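Maltose/maltodextrin transport permease homologue (Bdellovibrio bacteriovorus HD100, PDB 6FFL) probably binds maltose and maltodextrins for import, this chain being the sugar-binding domain fused to a transporter membrane subunit and holding maltotriose in its pocket. Local coordinates at residues 138-143 and 207-212. Sequence-based numbering, arbitrary orientation.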
loop_
_atom_site.group_PDB
_atom_site.type_symbol
_atom_site.label_atom_id
_atom_site.label_comp_id
_atom_site.label_asym_id
_atom_site.label_seq_id
_atom_site.Cartn_x
_atom_site.Cartn_y
_atom_site.Cartn_z
ATOM N N LEU A 138 9.804 24.619 3.146
ATOM C CA LEU A 138 8.371 24.774 3.361
ATOM C C LEU A 138 7.930 24.079 4.643
ATOM O O LEU A 138 7.134 24.625 5.413
ATOM C CB LEU A 138 7.609 24.211 2.163
ATOM C CG LEU A 138 6.096 24.382 2.097
ATOM C CD1 LEU A 138 5.717 25.866 2.134
ATOM C CD2 LEU A 138 5.589 23.702 0.833
ATOM N N GLY A 139 8.435 22.867 4.881
ATOM C CA GLY A 139 8.075 22.147 6.092
ATOM C C GLY A 139 8.414 22.909 7.360
ATOM O O GLY A 139 7.659 22.874 8.332
ATOM N N LYS A 140 9.563 23.596 7.375
ATOM C CA LYS A 140 9.916 24.400 8.541
ATOM C C LYS A 140 8.949 25.563 8.715
ATOM O O LYS A 140 8.543 25.876 9.839
ATOM C CB LYS A 140 11.348 24.924 8.417
ATOM C CG LYS A 140 12.437 23.857 8.529
ATOM C CD LYS A 140 13.829 24.485 8.402
ATOM C CE LYS A 140 14.929 23.434 8.464
ATOM N NZ LYS A 140 16.268 24.047 8.260
ATOM N N LYS A 141 8.572 26.222 7.618
ATOM C CA LYS A 141 7.648 27.346 7.745
ATOM C C LYS A 141 6.271 26.882 8.198
ATOM O O LYS A 141 5.564 27.624 8.890
ATOM C CB LYS A 141 7.560 28.110 6.420
ATOM C CG LYS A 141 8.851 28.840 6.084
ATOM C CD LYS A 141 8.659 29.916 5.043
ATOM C CE LYS A 141 8.036 29.342 3.797
ATOM N NZ LYS A 141 8.293 30.200 2.610
ATOM N N MET A 142 5.893 25.653 7.850
ATOM C CA MET A 142 4.580 25.106 8.167
ATOM C C MET A 142 4.519 24.423 9.531
ATOM O O MET A 142 3.435 23.980 9.934
ATOM C CB MET A 142 4.168 24.106 7.085
ATOM C CG MET A 142 3.822 24.716 5.741
ATOM S SD MET A 142 2.458 25.892 5.864
ATOM C CE MET A 142 2.694 26.847 4.369
ATOM N N THR A 143 5.647 24.312 10.239
ATOM C CA THR A 143 5.701 23.751 11.586
ATOM C C THR A 143 5.641 24.911 12.570
ATOM O O THR A 143 6.553 25.749 12.601
ATOM C CB THR A 143 6.980 22.940 11.790
ATOM O OG1 THR A 143 7.100 21.957 10.752
ATOM C CG2 THR A 143 6.963 22.235 13.149
ATOM N N ASP A 207 15.912 19.024 11.059
ATOM C CA ASP A 207 14.961 19.978 10.507
ATOM C C ASP A 207 13.728 20.093 11.391
ATOM O O ASP A 207 13.134 21.172 11.474
ATOM C CB ASP A 207 14.579 19.574 9.087
ATOM C CG ASP A 207 15.794 19.356 8.203
ATOM O OD1 ASP A 207 16.696 20.216 8.224
ATOM O OD2 ASP A 207 15.834 18.336 7.488
ATOM N N LYS A 208 13.344 19.000 12.059
ATOM C CA LYS A 208 12.220 18.979 13.000
ATOM C C LYS A 208 10.919 19.404 12.323
ATOM O O LYS A 208 10.161 20.231 12.837
ATOM C CB LYS A 208 12.508 19.841 14.233
ATOM C CG LYS A 208 13.890 19.609 14.855
ATOM C CD LYS A 208 14.376 20.888 15.539
ATOM C CE LYS A 208 14.652 20.668 17.005
ATOM N NZ LYS A 208 15.585 19.534 17.210
ATOM N N ILE A 209 10.654 18.809 11.164
ATOM C CA ILE A 209 9.421 19.074 10.431
ATOM C C ILE A 209 8.443 17.907 10.470
ATOM O O ILE A 209 7.315 18.057 9.975
ATOM C CB ILE A 209 9.704 19.491 8.970
ATOM C CG1 ILE A 209 10.237 18.327 8.136
ATOM C CG2 ILE A 209 10.702 20.643 8.935
ATOM C CD1 ILE A 209 10.150 18.612 6.636
ATOM N N ILE A 210 8.826 16.760 11.040
ATOM C CA ILE A 210 7.916 15.631 11.246
ATOM C C ILE A 210 7.883 15.315 12.739
ATOM O O ILE A 210 8.872 15.562 13.446
ATOM C CB ILE A 210 8.336 14.390 10.431
ATOM C CG1 ILE A 210 9.698 13.869 10.901
ATOM C CG2 ILE A 210 8.362 14.687 8.943
ATOM C CD1 ILE A 210 10.154 12.601 10.176
ATOM N N PRO A 211 6.785 14.778 13.262
ATOM C CA PRO A 211 6.698 14.529 14.707
ATOM C C PRO A 211 7.643 13.427 15.168
ATOM O O PRO A 211 8.037 12.544 14.406
ATOM C CB PRO A 211 5.236 14.117 14.914
ATOM C CG PRO A 211 4.515 14.558 13.654
ATOM C CD PRO A 211 5.528 14.470 12.564
ATOM N N LYS A 212 7.999 13.489 16.458
ATOM C CA LYS A 212 8.856 12.450 17.033
ATOM C C LYS A 212 8.142 11.106 17.108
ATOM O O LYS A 212 8.795 10.055 17.087
ATOM C CB LYS A 212 9.328 12.868 18.425
ATOM C CG LYS A 212 10.137 14.150 18.446
ATOM C CD LYS A 212 11.583 13.927 18.022
ATOM C CE LYS A 212 12.471 15.059 18.526
ATOM N NZ LYS A 212 13.892 14.923 18.106
#
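I209 drives its branched side chain against the backbone of the helix at G139, where the absence of a side chain lets the two backbones approach to 5.5 Å between the CA atoms of G139 and I209. Its CG2 methyl lies 3.6 Å from G139 C and 3.5 Å from K140 N, resting against the peptide link itself, while CD1 lies more loosely by G139 CA. With CG1 set between the backbone N and the carbonyl carbon (chi1 70°), both branches of I209 can meet this strip of helix.

K140 flanks the isoleucine on one side: its CG packs 3.7 Å from I209 CG2, and the extended chain then runs on to D207. There CE lies near OD1 and NZ forms a long salt bridge of 3.9 Å to D207 OD1, a loose pairing beside the salt bridge of D207 OD2 with K202.

Following the helix, T143 turns OG1 back to donate a 2.6 Å hydrogen bond to G139 O, the hydroxyl approaching tilted 30° from the carbonyl plane, and T143 OG1 also accepts a hydrogen bond from G156 N. T143 CG2 meets K208 O, and OG1 sits against I209 CA.

No hydrogen bond spans the segments. K208, with positive phi, is the first residue to leave helical geometry after helix 191-205, and the arrangement is peripheral packing between the last turns of helix 132-142 and the turn after helix 191-205, within one lobe of a periplasmic-binding-protein fold.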